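Putative regulatory protein SCO4313 (Streptomyces coelicolor, PDB 2OI8) is a putative TetR-family regulator that probably binds DNA through an N-terminal helix-turn-helix and controls transcription. Local coordinates at residues R55-D58 with E62-T65; N40-R45 with P51-Y56. One frame throughout, in Å; residues are numbered along the deposited sequence.

How the interactions relate
Both contacts belong to the TetR-type DNA-binding region of one chain, and their centres lie about 10 Å apart. Interaction 2 closes the predicted helix-turn-helix itself, setting helix 39-45 against helix 50-54, which in this family is the recognition helix. Interaction 1 follows along the chain: residues 55-58 meet the first turn of helix 60-84, the long helix leading into the rest of the protein. The segments overlap at Arg-55 and Tyr-56. Together the two contacts lead from the probable DNA-reading end toward the body of the chain; the centre of interaction 2 is about 27 Å, and that of interaction 1 about 20 Å, from the chain's centre.

Interaction 1 (R55-D58 with E62-T65); sequences RYFD and ELIT
OE2 of Glu-62 takes the shortest polar bond of the contact, 2.6 Å from a water molecule that also donates a weak bond to OD2 of Asp-58. The water thus bridges two acidic groups whose nearest oxygens, OD2 of Asp-58 and OE2 of Glu-62, are 4.3 Å apart, and probably eases their mutual repulsion. The other carboxylate oxygen, OE1 of Glu-62, accepts a weak hydrogen bond of 3.1 Å from the backbone N of Asp-58. That bond is bent, with an N-H...O angle of 144°. Beyond CG the Glu-62 chain is extended, and this carries the carboxylate back to the backbone N of Asp-58, just ahead of the helix.

The apolar half of the contact is a CH-pi interaction: CD1 of Leu-63 lies over one face of the Phe-57 ring, 3.8 Å from its centroid and 14° off the normal. With CG anti to its backbone N (chi1 176°), Leu-63 brings the CD1 branch over that face, off-centre toward CE2 of Phe-57, which is 3.7 Å from CD1. The Phe-57 ring is also packed against Arg-18 and Ile-21, so that Phe-57, in the link after helix 50-54, touches both helix 14-32 and the start of helix 60-84.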
loop_
_atom_site.group_PDB
_atom_site.type_symbol
_atom_site.label_atom_id
_atom_site.label_comp_id
_atom_site.label_asym_id
_atom_site.label_seq_id
_atom_site.Cartn_x
_atom_site.Cartn_y
_atom_site.Cartn_z
ATOM N N ARG A 55 -17.376 -6.739 -27.230
ATOM C CA ARG A 55 -18.369 -5.735 -27.603
ATOM C C ARG A 55 -18.925 -4.980 -26.369
ATOM O O ARG A 55 -19.681 -4.023 -26.520
ATOM C CB ARG A 55 -19.499 -6.348 -28.494
ATOM N N TYR A 56 -18.522 -5.409 -25.167
ATOM C CA TYR A 56 -18.727 -4.656 -23.913
ATOM C C TYR A 56 -17.487 -3.936 -23.359
ATOM O O TYR A 56 -17.606 -2.883 -22.742
ATOM C CB TYR A 56 -19.257 -5.558 -22.802
ATOM C CG TYR A 56 -20.707 -5.937 -22.960
ATOM C CD1 TYR A 56 -21.717 -5.081 -22.545
ATOM C CD2 TYR A 56 -21.054 -7.167 -23.483
ATOM C CE1 TYR A 56 -23.064 -5.438 -22.687
ATOM C CE2 TYR A 56 -22.358 -7.538 -23.623
ATOM C CZ TYR A 56 -23.368 -6.671 -23.241
ATOM O OH TYR A 56 -24.662 -7.062 -23.395
ATOM N N PHE A 57 -16.315 -4.539 -23.521
ATOM C CA PHE A 57 -15.051 -3.911 -23.130
ATOM C C PHE A 57 -14.023 -4.261 -24.175
ATOM O O PHE A 57 -13.638 -5.425 -24.312
ATOM C CB PHE A 57 -14.588 -4.392 -21.756
ATOM C CG PHE A 57 -15.451 -3.895 -20.632
ATOM C CD1 PHE A 57 -15.365 -2.555 -20.208
ATOM C CD2 PHE A 57 -16.379 -4.753 -20.008
ATOM C CE1 PHE A 57 -16.194 -2.074 -19.159
ATOM C CE2 PHE A 57 -17.196 -4.290 -18.956
ATOM C CZ PHE A 57 -17.099 -2.937 -18.534
ATOM N N ASP A 58 -13.592 -3.264 -24.931
ATOM C CA ASP A 58 -12.604 -3.522 -25.955
ATOM C C ASP A 58 -11.230 -3.708 -25.306
ATOM O O ASP A 58 -10.373 -2.836 -25.407
ATOM C CB ASP A 58 -12.588 -2.403 -26.997
ATOM C CG ASP A 58 -11.600 -2.674 -28.113
ATOM O OD1 ASP A 58 -11.145 -3.843 -28.215
ATOM O OD2 ASP A 58 -11.259 -1.731 -28.875
ATOM N N GLU A 62 -9.452 -1.421 -20.824
ATOM C CA GLU A 62 -10.778 -0.804 -20.752
ATOM C C GLU A 62 -11.595 -1.294 -19.556
ATOM O O GLU A 62 -12.294 -0.510 -18.907
ATOM C CB GLU A 62 -11.568 -1.082 -22.024
ATOM C CG GLU A 62 -11.279 -0.129 -23.150
ATOM C CD GLU A 62 -12.432 -0.044 -24.131
ATOM O OE1 GLU A 62 -13.586 -0.426 -23.774
ATOM O OE2 GLU A 62 -12.178 0.419 -25.265
ATOM N N LEU A 63 -11.511 -2.593 -19.280
ATOM C CA LEU A 63 -12.186 -3.155 -18.149
ATOM C C LEU A 63 -11.516 -2.678 -16.875
ATOM O O LEU A 63 -12.203 -2.239 -15.960
ATOM C CB LEU A 63 -12.191 -4.675 -18.213
ATOM C CG LEU A 63 -12.815 -5.346 -16.982
ATOM C CD1 LEU A 63 -14.285 -4.926 -16.712
ATOM C CD2 LEU A 63 -12.713 -6.850 -17.128
ATOM N N ILE A 64 -10.182 -2.746 -16.818
ATOM C CA ILE A 64 -9.461 -2.314 -15.626
ATOM C C ILE A 64 -9.839 -0.864 -15.359
ATOM O O ILE A 64 -10.271 -0.515 -14.239
ATOM C CB ILE A 64 -7.920 -2.384 -15.795
ATOM C CG1 ILE A 64 -7.392 -3.824 -15.964
ATOM C CG2 ILE A 64 -7.217 -1.620 -14.657
ATOM C CD1 ILE A 64 -7.585 -4.688 -14.781
ATOM N N THR A 65 -9.713 -0.041 -16.410
ATOM C CA THR A 65 -9.989 1.382 -16.321
ATOM C C THR A 65 -11.312 1.626 -15.627
ATOM O O THR A 65 -11.348 2.425 -14.706
ATOM C CB THR A 65 -9.966 2.074 -17.692
ATOM O OG1 THR A 65 -8.633 2.055 -18.210
ATOM C CG2 THR A 65 -10.428 3.513 -17.588
HETATM O O HOH W 1 -13.186 0.778 -27.604
#

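Interaction 2 (N40-R45 with P51-Y56); sequences NAIAKR and PALYRY
Apolar contacts carry the buried part, and they gather on one methyl group of Leu-53. Its CD2 comes in over the backbone of helix 39-45, 3.6 Å from CA of Ala-43 and 3.7 Å from that residue's N, with CB of Ala-43 just beyond at 3.9 Å. The small alanine lets the leucine come this close to the helix backbone. Ile-42 meets the same methyl through CG2, 3.8 Å from CD2 of Leu-53, and the two side chains cross at about a right angle. With CG2 anti to the backbone N, this branch of Ile-42 is the one that reaches Leu-53. Leu-39 and Met-48 also touch Leu-53. With an alanine in place of Leu-53, the CD2 methyl would be lost and a gap would probably open beside Ala-43 and Ile-42, weakening the hold between the two helices.

At the exposed margin, ND2 of Asn-40 loosely approaches the edge of the Tyr-54 ring, near its plane, at 4.3 Å from CE1, without a hydrogen bond between them. The polar link is a water that joins the same two residues: it accepts from the backbone N of Asn-40 at 2.8 Å and lies 2.9 Å from OH of Tyr-54.

No direct hydrogen bond crosses between the segments, so the helices of this predicted helix-turn-helix are paired here by small and branched apolar side chains, with a water bridge at their solvent side.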
loop_
_atom_site.group_PDB
_atom_site.type_symbol
_atom_site.label_atom_id
_atom_site.label_comp_id
_atom_site.label_asym_id
_atom_site.label_seq_id
_atom_site.Cartn_x
_atom_site.Cartn_y
_atom_site.Cartn_z
ATOM N N ASN A 40 -11.455 -13.491 -21.500
ATOM C CA ASN A 40 -11.784 -14.827 -21.979
ATOM C C ASN A 40 -12.318 -15.778 -20.930
ATOM O O ASN A 40 -13.184 -16.604 -21.233
ATOM C CB ASN A 40 -10.586 -15.460 -22.644
ATOM C CG ASN A 40 -10.568 -15.231 -24.125
ATOM O OD1 ASN A 40 -9.647 -15.674 -24.805
ATOM N ND2 ASN A 40 -11.588 -14.549 -24.648
ATOM N N ALA A 41 -11.783 -15.680 -19.715
ATOM C CA ALA A 41 -12.266 -16.476 -18.603
ATOM C C ALA A 41 -13.674 -16.019 -18.208
ATOM O O ALA A 41 -14.545 -16.842 -17.914
ATOM C CB ALA A 41 -11.323 -16.376 -17.431
ATOM N N ILE A 42 -13.879 -14.701 -18.211
ATOM C CA ILE A 42 -15.200 -14.096 -18.045
ATOM C C ILE A 42 -16.175 -14.659 -19.079
ATOM O O ILE A 42 -17.216 -15.203 -18.718
ATOM C CB ILE A 42 -15.137 -12.556 -18.187
ATOM C CG1 ILE A 42 -13.939 -11.962 -17.398
ATOM C CG2 ILE A 42 -16.472 -11.934 -17.809
ATOM C CD1 ILE A 42 -14.281 -11.028 -16.264
ATOM N N ALA A 43 -15.830 -14.544 -20.361
ATOM C CA ALA A 43 -16.698 -15.011 -21.438
ATOM C C ALA A 43 -17.089 -16.471 -21.215
ATOM O O ALA A 43 -18.280 -16.808 -21.204
ATOM C CB ALA A 43 -16.040 -14.816 -22.810
ATOM N N LYS A 44 -16.082 -17.322 -21.018
ATOM C CA LYS A 44 -16.297 -18.739 -20.722
ATOM C C LYS A 44 -17.126 -18.901 -19.447
ATOM O O LYS A 44 -17.995 -19.771 -19.396
ATOM C CB LYS A 44 -14.955 -19.512 -20.635
ATOM N N ARG A 45 -16.898 -18.042 -18.448
ATOM C CA ARG A 45 -17.672 -18.108 -17.195
ATOM C C ARG A 45 -19.162 -17.831 -17.370
ATOM O O ARG A 45 -19.994 -18.414 -16.674
ATOM C CB ARG A 45 -17.107 -17.176 -16.131
ATOM C CG ARG A 45 -16.880 -17.883 -14.808
ATOM C CD ARG A 45 -17.706 -17.343 -13.676
ATOM N NE ARG A 45 -18.991 -17.998 -13.579
ATOM C CZ ARG A 45 -19.825 -17.865 -12.553
ATOM N NH1 ARG A 45 -19.494 -17.119 -11.506
ATOM N NH2 ARG A 45 -20.980 -18.498 -12.568
ATOM N N PRO A 51 -15.422 -12.791 -28.358
ATOM C CA PRO A 51 -15.844 -11.585 -29.078
ATOM C C PRO A 51 -16.959 -10.776 -28.388
ATOM O O PRO A 51 -16.769 -9.589 -28.145
ATOM C CB PRO A 51 -16.317 -12.126 -30.446
ATOM C CG PRO A 51 -16.159 -13.641 -30.384
ATOM C CD PRO A 51 -15.154 -13.890 -29.306
ATOM N N ALA A 52 -18.092 -11.406 -28.077
ATOM C CA ALA A 52 -19.250 -10.706 -27.480
ATOM C C ALA A 52 -18.868 -9.876 -26.247
ATOM O O ALA A 52 -19.317 -8.734 -26.086
ATOM C CB ALA A 52 -20.369 -11.696 -27.144
ATOM N N LEU A 53 -18.012 -10.462 -25.407
ATOM C CA LEU A 53 -17.476 -9.807 -24.224
ATOM C C LEU A 53 -16.652 -8.586 -24.619
ATOM O O LEU A 53 -16.650 -7.588 -23.899
ATOM C CB LEU A 53 -16.624 -10.792 -23.428
ATOM C CG LEU A 53 -16.665 -10.814 -21.893
ATOM C CD1 LEU A 53 -16.727 -9.428 -21.291
ATOM C CD2 LEU A 53 -17.817 -11.639 -21.361
ATOM N N TYR A 54 -15.977 -8.647 -25.768
ATOM C CA TYR A 54 -15.243 -7.476 -26.282
ATOM C C TYR A 54 -16.150 -6.381 -26.855
ATOM O O TYR A 54 -15.744 -5.223 -26.940
ATOM C CB TYR A 54 -14.153 -7.884 -27.288
ATOM C CG TYR A 54 -12.954 -8.511 -26.618
ATOM C CD1 TYR A 54 -13.047 -9.786 -26.051
ATOM C CD2 TYR A 54 -11.723 -7.827 -26.531
ATOM C CE1 TYR A 54 -11.963 -10.373 -25.423
ATOM C CE2 TYR A 54 -10.620 -8.410 -25.897
ATOM C CZ TYR A 54 -10.757 -9.690 -25.348
ATOM O OH TYR A 54 -9.714 -10.308 -24.701
ATOM N N ARG A 55 -17.376 -6.739 -27.230
ATOM C CA ARG A 55 -18.369 -5.735 -27.603
ATOM C C ARG A 55 -18.925 -4.980 -26.369
ATOM O O ARG A 55 -19.681 -4.023 -26.520
ATOM C CB ARG A 55 -19.499 -6.348 -28.494
ATOM N N TYR A 56 -18.522 -5.409 -25.167
ATOM C CA TYR A 56 -18.727 -4.656 -23.913
ATOM C C TYR A 56 -17.487 -3.936 -23.359
ATOM O O TYR A 56 -17.606 -2.883 -22.742
ATOM C CB TYR A 56 -19.257 -5.558 -22.802
ATOM C CG TYR A 56 -20.707 -5.937 -22.960
ATOM C CD1 TYR A 56 -21.717 -5.081 -22.545
ATOM C CD2 TYR A 56 -21.054 -7.167 -23.483
ATOM C CE1 TYR A 56 -23.064 -5.438 -22.687
ATOM C CE2 TYR A 56 -22.358 -7.538 -23.623
ATOM C CZ TYR A 56 -23.368 -6.671 -23.241
ATOM O OH TYR A 56 -24.662 -7.062 -23.395
HETATM O O HOH W 2 -9.153 -12.465 -22.791
#